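Local coordinates for protein exoglucanase A (Cellulomonas fimi, PDB 7CBD) that hydrolyses 1,4-beta-glucosidic linkages of cellulose with inversion of anomeric configuration, releasing cellobiose from non-reducing chain ends, this chain being its catalytic domain, at residues A23-A28 against E418-L423; S231-T236 against V362-P367. One frame throughout, in Å; residues are numbered along the deposited sequence. Where two conformers were deposited one is given.

Contact 1: residues A23-A28 against E418-L423; sequences ASVNAA and EQFVTL
Phe420 of helix 417-425 sets the far end of its ring against Val25 and its CD2 flank against Ala28, two residues roughly one turn apart on helix 19-30. The meeting is slight, 113 Å² summed over both sides, and wholly apolar. Gln419, just before, takes no part in it; its NE2 is hydrogen-bonded to Asn336 OD1. Phe420 follows, with CG anti to the backbone N (chi1 -171°), which carries the ring across the gap between the helices. Its CZ lies 3.8 Å from Val25 CG1 and its CD2 4.1 Å from Ala28 CB, both approaches oblique to the ring. The side chains of Val25 and Phe420 cross at about a right angle, while the nearest CA atoms, those of Ala28 and Phe420, stay 8.3 Å apart, so the ring alone spans the separation. With an alanine in place of Phe420, Val25 CG1 and Ala28 CB would probably lose this neighbour and face a gap between the helices. Val421 next turns to Met42 and Gln32, and Leu423 N closes the helical turn on Gln419 O at 2.8 Å. Met42, Val45 and Trp415 also touch Phe420, making this a buried helix-helix packing that joins early and late parts of the family 6 catalytic domain.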
# COMPACT_ATOMS: atom_id res chain seq x y z
N ALA A 23 -2.94 -0.99 19.67
CA ALA A 23 -4.02 -1.19 20.63
C ALA A 23 -5.24 -1.81 19.96
O ALA A 23 -5.90 -2.69 20.53
CB ALA A 23 -4.38 0.13 21.32
N SER A 24 -5.55 -1.39 18.72
CA SER A 24 -6.65 -2.01 17.99
C SER A 24 -6.38 -3.49 17.75
O SER A 24 -7.29 -4.32 17.88
CB SER A 24 -6.85 -1.29 16.66
OG SER A 24 -7.21 0.06 16.89
N VAL A 25 -5.14 -3.85 17.41
CA VAL A 25 -4.81 -5.25 17.18
C VAL A 25 -4.93 -6.03 18.49
O VAL A 25 -5.50 -7.13 18.52
CB VAL A 25 -3.41 -5.39 16.57
CG1 VAL A 25 -3.01 -6.85 16.50
CG2 VAL A 25 -3.37 -4.74 15.19
N ASN A 26 -4.39 -5.49 19.58
CA ASN A 26 -4.47 -6.19 20.86
C ASN A 26 -5.92 -6.35 21.32
O ASN A 26 -6.26 -7.36 21.95
CB ASN A 26 -3.62 -5.48 21.91
CG ASN A 26 -2.13 -5.73 21.72
OD1 ASN A 26 -1.72 -6.81 21.30
ND2 ASN A 26 -1.32 -4.73 22.04
N ALA A 27 -6.78 -5.37 21.05
CA ALA A 27 -8.20 -5.54 21.37
C ALA A 27 -8.81 -6.67 20.56
O ALA A 27 -9.56 -7.50 21.09
CB ALA A 27 -8.95 -4.23 21.15
N ALA A 28 -8.47 -6.75 19.27
CA ALA A 28 -8.92 -7.87 18.45
C ALA A 28 -8.43 -9.19 19.01
O ALA A 28 -9.17 -10.19 19.02
CB ALA A 28 -8.47 -7.69 17.01
N GLU A 418 -13.84 -9.42 10.86
CA GLU A 418 -13.74 -10.69 10.14
C GLU A 418 -12.54 -10.69 9.21
O GLU A 418 -11.85 -11.70 9.07
CB GLU A 418 -15.01 -10.94 9.33
CG GLU A 418 -16.27 -11.00 10.17
CD GLU A 418 -17.07 -9.73 10.10
OE1 GLU A 418 -16.47 -8.64 10.27
OE2 GLU A 418 -18.30 -9.82 9.87
N GLN A 419 -12.29 -9.55 8.55
CA GLN A 419 -11.17 -9.46 7.63
C GLN A 419 -9.85 -9.65 8.37
O GLN A 419 -8.96 -10.34 7.87
CB GLN A 419 -11.20 -8.11 6.93
CG GLN A 419 -10.08 -7.93 5.93
CD GLN A 419 -10.07 -6.53 5.36
OE1 GLN A 419 -9.92 -5.56 6.10
NE2 GLN A 419 -10.25 -6.42 4.04
N PHE A 420 -9.70 -9.05 9.55
CA PHE A 420 -8.46 -9.24 10.29
C PHE A 420 -8.26 -10.69 10.70
O PHE A 420 -7.14 -11.20 10.65
CB PHE A 420 -8.37 -8.32 11.50
CG PHE A 420 -7.02 -8.31 12.16
CD1 PHE A 420 -5.90 -7.83 11.48
CD2 PHE A 420 -6.85 -8.80 13.44
CE1 PHE A 420 -4.66 -7.83 12.06
CE2 PHE A 420 -5.59 -8.80 14.03
CZ PHE A 420 -4.50 -8.31 13.35
N VAL A 421 -9.34 -11.37 11.11
CA VAL A 421 -9.23 -12.79 11.42
C VAL A 421 -8.68 -13.55 10.22
O VAL A 421 -7.73 -14.34 10.34
CB VAL A 421 -10.60 -13.34 11.87
CG1 VAL A 421 -10.61 -14.86 11.87
CG2 VAL A 421 -10.95 -12.80 13.24
N THR A 422 -9.25 -13.31 9.04
CA THR A 422 -8.79 -13.99 7.83
C THR A 422 -7.36 -13.60 7.48
O THR A 422 -6.55 -14.45 7.11
CB THR A 422 -9.74 -13.66 6.68
OG1 THR A 422 -11.03 -14.19 6.98
CG2 THR A 422 -9.24 -14.25 5.37
N LEU A 423 -7.03 -12.30 7.61
CA LEU A 423 -5.69 -11.84 7.29
C LEU A 423 -4.64 -12.56 8.12
O LEU A 423 -3.57 -12.91 7.61
CB LEU A 423 -5.58 -10.33 7.52
CG LEU A 423 -6.18 -9.44 6.43
CD1 LEU A 423 -6.23 -8.01 6.93
CD2 LEU A 423 -5.37 -9.54 5.15

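Contact 2: residues S231-T236 against V362-P367; sequences SDVANT and VWIKPP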
# COMPACT_ATOMS: atom_id res chain seq x y z
N SER A 231 5.27 0.05 -4.35
CA SER A 231 4.22 -0.70 -5.03
C SER A 231 3.34 -1.45 -4.03
O SER A 231 3.72 -1.67 -2.87
CB SER A 231 4.79 -1.68 -6.07
OG SER A 231 5.15 -2.92 -5.48
N ASP A 232 2.16 -1.82 -4.50
CA ASP A 232 1.21 -2.69 -3.80
C ASP A 232 0.56 -2.00 -2.62
O ASP A 232 -0.05 -2.70 -1.78
CB ASP A 232 1.87 -4.01 -3.35
CG ASP A 232 1.02 -5.24 -3.64
OD1 ASP A 232 0.02 -5.17 -4.37
OD2 ASP A 232 1.43 -6.32 -3.13
N VAL A 233 0.64 -0.67 -2.49
CA VAL A 233 0.05 -0.08 -1.29
C VAL A 233 -1.45 -0.30 -1.25
O VAL A 233 -2.18 -0.07 -2.23
CB VAL A 233 0.55 1.31 -0.86
CG1 VAL A 233 1.75 1.84 -1.65
CG2 VAL A 233 -0.56 2.28 -0.61
N ALA A 234 -1.91 -0.82 -0.13
CA ALA A 234 -3.30 -1.16 0.12
C ALA A 234 -3.83 -2.21 -0.83
O ALA A 234 -5.05 -2.41 -0.89
CB ALA A 234 -4.20 0.07 0.15
N ASN A 235 -2.97 -2.90 -1.57
CA ASN A 235 -3.38 -3.96 -2.48
C ASN A 235 -2.89 -5.30 -1.96
O ASN A 235 -2.34 -5.40 -0.85
CB ASN A 235 -2.92 -3.67 -3.92
CG ASN A 235 -3.87 -4.24 -4.97
OD1 ASN A 235 -3.83 -5.43 -5.28
ND2 ASN A 235 -4.75 -3.40 -5.49
N THR A 236 -3.13 -6.35 -2.75
CA THR A 236 -2.88 -7.71 -2.32
C THR A 236 -2.09 -8.53 -3.32
O THR A 236 -1.89 -9.72 -3.09
CB THR A 236 -4.21 -8.43 -2.00
OG1 THR A 236 -5.04 -8.44 -3.17
CG2 THR A 236 -4.94 -7.73 -0.87
N VAL A 362 7.56 -2.98 3.72
CA VAL A 362 6.87 -2.09 4.64
C VAL A 362 5.41 -2.52 4.69
O VAL A 362 4.89 -3.15 3.77
CB VAL A 362 6.97 -0.61 4.21
CG1 VAL A 362 8.36 -0.07 4.48
CG2 VAL A 362 6.65 -0.49 2.72
N TRP A 363 4.74 -2.17 5.79
CA TRP A 363 3.28 -2.28 5.89
C TRP A 363 2.74 -0.86 5.80
O TRP A 363 2.69 -0.14 6.80
CB TRP A 363 2.85 -2.96 7.19
CG TRP A 363 3.07 -4.43 7.19
CD1 TRP A 363 3.65 -5.19 6.21
CD2 TRP A 363 2.70 -5.33 8.24
NE1 TRP A 363 3.66 -6.52 6.59
CE2 TRP A 363 3.09 -6.63 7.84
CE3 TRP A 363 2.09 -5.16 9.48
CZ2 TRP A 363 2.88 -7.75 8.64
CZ3 TRP A 363 1.88 -6.28 10.28
CH2 TRP A 363 2.28 -7.56 9.85
N ILE A 364 2.36 -0.46 4.59
CA ILE A 364 1.79 0.87 4.41
C ILE A 364 0.33 0.87 4.83
O ILE A 364 -0.07 1.57 5.77
CB ILE A 364 2.01 1.41 2.98
CG1 ILE A 364 3.51 1.43 2.62
CG2 ILE A 364 1.43 2.80 2.86
CD1 ILE A 364 4.38 2.25 3.57
N LYS A 365 -0.50 0.06 4.19
CA LYS A 365 -1.85 -0.17 4.70
C LYS A 365 -1.75 -0.93 6.02
O LYS A 365 -1.03 -1.92 6.09
CB LYS A 365 -2.64 -1.00 3.70
CG LYS A 365 -4.05 -1.30 4.14
CD LYS A 365 -4.94 -0.07 4.07
CE LYS A 365 -6.38 -0.41 4.45
NZ LYS A 365 -7.32 0.71 4.21
N PRO A 366 -2.45 -0.51 7.07
CA PRO A 366 -2.40 -1.26 8.34
C PRO A 366 -3.36 -2.43 8.31
O PRO A 366 -4.58 -2.24 8.13
CB PRO A 366 -2.82 -0.22 9.39
CG PRO A 366 -2.72 1.14 8.68
CD PRO A 366 -3.10 0.80 7.26
N PRO A 367 -2.87 -3.66 8.48
CA PRO A 367 -3.78 -4.82 8.46
C PRO A 367 -4.91 -4.66 9.47
O PRO A 367 -4.69 -4.26 10.61
CB PRO A 367 -2.86 -5.99 8.83
CG PRO A 367 -1.51 -5.56 8.34
CD PRO A 367 -1.45 -4.07 8.59
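Two loops run together with Ala234 and Lys365 CA atoms 4.9 Å apart and those of Val233 and Ile364 6.0 Å apart, the first loop folded as a type II beta turn from Asp232 to Asn235. They follow strands 228-231 and 358-362 of the central, mainly parallel sheet, at the active-site end of the distorted barrel of glycoside hydrolase family 6. Strand 291-295 runs between those two strands, and no hydrogen bond joins the loops directly; instead Asp295 OD2 accepts from both Ala234 N and Lys365 N, so one carboxylate oxygen bridges the two backbones. Val233 meets Ile364 through branch methyls, CG2 to CG2 at 4.0 Å, the Ile364 methyl being set anti to its own N; the Ile364 side chain also touches Asn90 and Val92 of strand 87-93. Lys365 packs by its aliphatic part: CB sits 3.6 Å from Ala234 CA, and the bend at chi2 (72°) brings CD to 4.0 Å from Ala234 CB. Its side chain also comes within about 3 Å of that of Asp371, a predicted active-site residue, and the side chain of Val233 is about 8 Å from that of Asp149, the predicted proton donor. Beyond the methylenes packed on Ala234, Lys365 NZ is hydrogen-bonded to Ser370 O.

How the contacts relate
From the N terminus, helix 19-30 supplies the first half of contact 1, whose partner, helix 417-425, arrives only near the end of the domain; 389 residues lie between. Within that span the chain builds most of the central sheet and closes contact 2, a shorter loop of 125 residues between 231-236 and 362-367. The contacts therefore nest and do not cross. Contact 2 joins two loops, its centre about 3 Å from the centre of the chain, whereas contact 1 joins two helices, its centre about 18 Å from that point. With centres 16 Å apart they still touch, Phe420 CE1 packing 3.9 Å from Pro367 O, so helix 417-425 reaches the second loop of contact 2.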